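Local coordinates for transketolase (Campylobacter jejuni, PDB 3L84), which is probably a thiamine diphosphate-dependent enzyme of the transketolase family, assembled from two chains of alpha/beta domains, at residues G357-S362 against G405-F410; G534-L539 against I582-A587. All coordinates share one frame; numbering follows the deposited sequence.

Contact 1: residues G357-S362 against G405-F410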
loop_
_atom_site.group_PDB
_atom_site.type_symbol
_atom_site.label_atom_id
_atom_site.label_comp_id
_atom_site.label_asym_id
_atom_site.label_seq_id
_atom_site.Cartn_x
_atom_site.Cartn_y
_atom_site.Cartn_z
ATOM N N GLY A 357 10.765 -22.013 16.040
ATOM C CA GLY A 357 9.673 -21.134 15.728
ATOM C C GLY A 357 9.922 -20.115 14.624
ATOM O O GLY A 357 9.033 -19.303 14.349
ATOM N N PHE A 358 11.105 -20.132 14.002
ATOM C CA PHE A 358 11.436 -19.222 12.910
ATOM C C PHE A 358 10.919 -19.770 11.592
ATOM O O PHE A 358 11.260 -20.871 11.205
ATOM C CB PHE A 358 12.941 -19.017 12.872
ATOM C CG PHE A 358 13.388 -17.938 11.941
ATOM C CD1 PHE A 358 13.555 -16.621 12.381
ATOM C CD2 PHE A 358 13.667 -18.226 10.610
ATOM C CE1 PHE A 358 13.984 -15.632 11.516
ATOM C CE2 PHE A 358 14.117 -17.215 9.744
ATOM C CZ PHE A 358 14.254 -15.931 10.205
ATOM N N LEU A 359 10.111 -18.999 10.876
ATOM C CA LEU A 359 9.509 -19.460 9.632
ATOM C C LEU A 359 9.038 -18.232 8.863
ATOM O O LEU A 359 9.106 -17.113 9.350
ATOM C CB LEU A 359 8.355 -20.446 9.880
ATOM C CG LEU A 359 6.964 -19.876 10.243
ATOM C CD1 LEU A 359 5.955 -21.056 10.445
ATOM C CD2 LEU A 359 6.927 -18.956 11.436
ATOM N N GLY A 360 8.591 -18.447 7.639
ATOM C CA GLY A 360 8.101 -17.326 6.846
ATOM C C GLY A 360 8.043 -17.684 5.403
ATOM O O GLY A 360 8.054 -18.862 5.012
ATOM N N GLY A 361 8.015 -16.659 4.573
ATOM C CA GLY A 361 7.947 -16.899 3.150
ATOM C C GLY A 361 7.897 -15.632 2.361
ATOM O O GLY A 361 8.119 -14.529 2.903
ATOM N N SER A 362 7.622 -15.805 1.078
ATOM C CA SER A 362 7.619 -14.727 0.096
ATOM C C SER A 362 6.258 -14.664 -0.573
ATOM O O SER A 362 5.489 -15.637 -0.627
ATOM C CB SER A 362 8.703 -15.054 -0.954
ATOM O OG SER A 362 8.713 -14.092 -2.016
ATOM N N GLY A 405 2.507 -16.323 19.955
ATOM C CA GLY A 405 3.186 -16.616 21.203
ATOM C C GLY A 405 4.481 -17.393 21.044
ATOM O O GLY A 405 5.272 -17.419 21.979
ATOM N N ILE A 406 4.675 -18.082 19.930
ATOM C CA ILE A 406 5.793 -19.007 19.752
ATOM C C ILE A 406 6.563 -18.844 18.421
ATOM O O ILE A 406 7.510 -19.642 18.180
ATOM C CB ILE A 406 5.327 -20.473 19.893
ATOM C CG1 ILE A 406 4.217 -20.800 18.881
ATOM C CG2 ILE A 406 4.924 -20.771 21.344
ATOM C CD1 ILE A 406 3.945 -22.319 18.708
ATOM N N PHE A 407 6.234 -17.847 17.616
ATOM C CA PHE A 407 6.796 -17.727 16.265
ATOM C C PHE A 407 7.590 -16.456 16.045
ATOM O O PHE A 407 7.327 -15.410 16.656
ATOM C CB PHE A 407 5.707 -17.806 15.198
ATOM C CG PHE A 407 4.936 -19.095 15.194
ATOM C CD1 PHE A 407 5.566 -20.286 14.911
ATOM C CD2 PHE A 407 3.607 -19.118 15.537
ATOM C CE1 PHE A 407 4.863 -21.478 14.912
ATOM C CE2 PHE A 407 2.884 -20.309 15.547
ATOM C CZ PHE A 407 3.558 -21.498 15.247
ATOM N N LEU A 408 8.578 -16.587 15.166
ATOM C CA LEU A 408 9.464 -15.512 14.694
ATOM C C LEU A 408 9.324 -15.481 13.165
ATOM O O LEU A 408 10.037 -16.250 12.483
ATOM C CB LEU A 408 10.896 -15.820 15.107
ATOM C CG LEU A 408 11.133 -15.758 16.609
ATOM C CD1 LEU A 408 12.385 -16.529 16.990
ATOM C CD2 LEU A 408 11.209 -14.338 17.078
ATOM N N PRO A 409 8.412 -14.667 12.640
ATOM C CA PRO A 409 8.105 -14.734 11.216
ATOM C C PRO A 409 8.882 -13.740 10.374
ATOM O O PRO A 409 9.258 -12.653 10.831
ATOM C CB PRO A 409 6.633 -14.383 11.171
ATOM C CG PRO A 409 6.519 -13.340 12.240
ATOM C CD PRO A 409 7.439 -13.823 13.343
ATOM N N PHE A 410 9.073 -14.104 9.106
ATOM C CA PHE A 410 9.572 -13.157 8.106
ATOM C C PHE A 410 8.677 -13.120 6.891
ATOM O O PHE A 410 8.088 -14.109 6.480
ATOM C CB PHE A 410 11.056 -13.432 7.688
ATOM C CG PHE A 410 11.271 -14.684 6.876
ATOM C CD1 PHE A 410 11.101 -14.673 5.484
ATOM C CD2 PHE A 410 11.595 -15.869 7.497
ATOM C CE1 PHE A 410 11.299 -15.844 4.750
ATOM C CE2 PHE A 410 11.792 -17.031 6.762
ATOM C CZ PHE A 410 11.643 -17.005 5.391
#
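CG of F410 sits between its backbone N and carbonyl carbon (chi1 70°), which lays the ring over the neighbouring strand, one face resting on CA of G360, 3.7 Å from the ring centroid. Glycine suits this CH-pi contact: a side chain would run into the F410 carbonyl O and, at these extended backbone angles, into the preceding carbonyl. F358, whose CG is anti to its backbone N (chi1 -171°), lies on the same face of the sheet. Its CE2 meets CD2 of F410 at 3.6 Å, the ring planes inclined at 32°, while its CD1 lies against CB of L408. On the other face, L359 CD2 packs 4.0 Å from F407 CD1, and G357 O lies at the edge of the F407 ring. Helix 340-354 covers F358 and F410 through L348; F401 of helix 391-404 packs on L359, F407 and P409.

Four backbone bonds join the two segments: L408 N to G357 O (2.9 Å), L359 N to L408 O, F410 N to L359 O and G361 N to F410 O. P409 fits because its nitrogen, lacking a hydrogen, is not needed for this pairing; its carbonyl bonds to F436 on the next strand. This is regular parallel pairing at the heart of the sheet of a thiamine diphosphate-binding alpha/beta fold.

Contact 2: residues G534-L539 against I582-A587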
loop_
_atom_site.group_PDB
_atom_site.type_symbol
_atom_site.label_atom_id
_atom_site.label_comp_id
_atom_site.label_asym_id
_atom_site.label_seq_id
_atom_site.Cartn_x
_atom_site.Cartn_y
_atom_site.Cartn_z
ATOM N N GLY A 534 25.011 -0.021 1.754
ATOM C CA GLY A 534 24.771 -1.054 0.797
ATOM C C GLY A 534 25.702 -1.031 -0.381
ATOM O O GLY A 534 26.934 -0.908 -0.219
ATOM N N SER A 535 25.128 -1.150 -1.561
ATOM C CA SER A 535 25.856 -1.232 -2.813
ATOM C C SER A 535 26.707 -0.026 -3.140
ATOM O O SER A 535 27.527 -0.128 -4.050
ATOM C CB SER A 535 24.910 -1.524 -3.974
ATOM O OG SER A 535 23.850 -0.559 -4.003
ATOM N N GLU A 536 26.554 1.095 -2.445
ATOM C CA GLU A 536 27.382 2.284 -2.754
ATOM C C GLU A 536 28.641 2.414 -1.929
ATOM O O GLU A 536 29.443 3.314 -2.165
ATOM C CB GLU A 536 26.506 3.554 -2.656
ATOM C CG GLU A 536 25.615 3.722 -3.858
ATOM C CD GLU A 536 24.573 2.635 -3.983
ATOM O OE1 GLU A 536 23.629 2.645 -3.151
ATOM O OE2 GLU A 536 24.682 1.770 -4.886
ATOM N N VAL A 537 28.860 1.520 -0.973
ATOM C CA VAL A 537 30.042 1.653 -0.111
ATOM C C VAL A 537 31.334 1.451 -0.895
ATOM O O VAL A 537 32.296 2.187 -0.749
ATOM C CB VAL A 537 29.960 0.687 1.119
ATOM C CG1 VAL A 537 31.281 0.698 1.924
ATOM C CG2 VAL A 537 28.819 1.089 2.018
ATOM N N TRP A 538 31.358 0.460 -1.768
ATOM C CA TRP A 538 32.554 0.185 -2.531
ATOM C C TRP A 538 32.900 1.364 -3.446
ATOM O O TRP A 538 34.072 1.739 -3.586
ATOM C CB TRP A 538 32.317 -1.089 -3.351
ATOM C CG TRP A 538 33.550 -1.591 -3.925
ATOM C CD1 TRP A 538 33.898 -1.588 -5.244
ATOM C CD2 TRP A 538 34.648 -2.192 -3.207
ATOM N NE1 TRP A 538 35.149 -2.154 -5.397
ATOM C CE2 TRP A 538 35.623 -2.533 -4.162
ATOM C CE3 TRP A 538 34.895 -2.466 -1.849
ATOM C CZ2 TRP A 538 36.831 -3.146 -3.801
ATOM C CZ3 TRP A 538 36.078 -3.079 -1.489
ATOM C CH2 TRP A 538 37.037 -3.407 -2.462
ATOM N N LEU A 539 31.886 1.984 -4.053
ATOM C CA LEU A 539 32.121 3.176 -4.877
ATOM C C LEU A 539 32.827 4.251 -4.051
ATOM O O LEU A 539 33.735 4.941 -4.543
ATOM C CB LEU A 539 30.766 3.694 -5.434
ATOM C CG LEU A 539 30.816 5.064 -6.077
ATOM C CD1 LEU A 539 31.673 5.119 -7.322
ATOM C CD2 LEU A 539 29.381 5.503 -6.423
ATOM N N ILE A 582 29.835 13.893 2.337
ATOM C CA ILE A 582 29.063 13.599 1.141
ATOM C C ILE A 582 28.407 12.231 1.332
ATOM O O ILE A 582 29.096 11.215 1.489
ATOM C CB ILE A 582 29.896 13.610 -0.131
ATOM C CG1 ILE A 582 30.648 14.951 -0.306
ATOM C CG2 ILE A 582 29.016 13.307 -1.359
ATOM C CD1 ILE A 582 32.059 14.971 0.214
ATOM N N GLY A 583 27.081 12.222 1.311
ATOM C CA GLY A 583 26.298 10.988 1.368
ATOM C C GLY A 583 26.054 10.439 -0.019
ATOM O O GLY A 583 25.782 11.226 -0.947
ATOM N N VAL A 584 26.206 9.137 -0.217
ATOM C CA VAL A 584 26.092 8.512 -1.507
ATOM C C VAL A 584 25.194 7.269 -1.406
ATOM O O VAL A 584 25.508 6.305 -0.709
ATOM C CB VAL A 584 27.487 8.088 -2.013
ATOM C CG1 VAL A 584 27.366 7.489 -3.403
ATOM C CG2 VAL A 584 28.500 9.275 -1.974
ATOM N N GLU A 585 24.051 7.299 -2.096
ATOM C CA GLU A 585 23.101 6.199 -2.077
ATOM C C GLU A 585 22.333 6.187 -3.391
ATOM O O GLU A 585 21.951 7.221 -3.880
ATOM C CB GLU A 585 22.094 6.333 -0.920
ATOM C CG GLU A 585 22.620 5.957 0.441
ATOM C CD GLU A 585 21.541 5.859 1.517
ATOM O OE1 GLU A 585 20.481 6.564 1.468
ATOM O OE2 GLU A 585 21.791 5.115 2.466
ATOM N N ALA A 586 22.031 4.993 -3.877
ATOM C CA ALA A 586 21.191 4.809 -5.064
ATOM C C ALA A 586 19.723 4.876 -4.645
ATOM O O ALA A 586 18.984 3.884 -4.633
ATOM C CB ALA A 586 21.508 3.485 -5.785
ATOM N N ALA A 587 19.322 6.068 -4.251
ATOM C CA ALA A 587 17.986 6.334 -3.675
ATOM C C ALA A 587 17.797 7.824 -3.666
ATOM O O ALA A 587 18.769 8.579 -3.760
ATOM C CB ALA A 587 17.895 5.771 -2.249
#
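In the C-terminal alpha/beta domain, where the loop after strand 528-532 leads into helix 537-549, E536 reaches across to the chain just beyond strand 580-584. Its CG stands anti to the carbonyl carbon, and a bend at chi2 (65°) folds the carboxylate over towards A586. There OE1 accepts the backbone N-H of A586 at 2.9 Å in a fairly straight bond (156° at the hydrogen) that arrives 65° out of the carboxylate plane. The small methyl CB of A586, the centre of an inverse gamma turn, lies over the same side of the carboxylate, 3.5 Å from OE1.

The other oxygen, OE2, takes a 2.6 Å bond from OG of S535 on its syn side. Apolar contact continues along the helix, where L539 CD2 meets V584 CG1 at 4.1 Å, the two side chains crossing nearly at right angles. E536 CB sits 3.5 Å from V584 O, a buried carbonyl with no polar partner. E585 points the other way, towards S533 and R463.

R472 forms a salt bridge to OE1 of E536, so OE1 has two partners and OE2 one, which probably restricts rotation of the carboxylate. The arginine and the two donors would probably favour its ionised form in this buried setting.

How the contacts relate
Following the chain from the N terminus, the helices and sheet of the first alpha/beta region come first, and helix 118-137 later packs against side chains of contact 1. Contact 1 then closes a loop of 42 residues that includes strand 384-386 and helix 391-404, joining neighbouring strands in the middle region. Further on, contact 2 closes a separate loop of equal length, containing the rest of helix 537-549, strand 554-558 and two further helices, between a helix start and a strand end in the C-terminal region. The loops lie in series, neither nested nor crossed, about 31 Å apart, centre to centre. R463 and R472, from the sequence between them, reach contact 2 and link the middle and C-terminal regions.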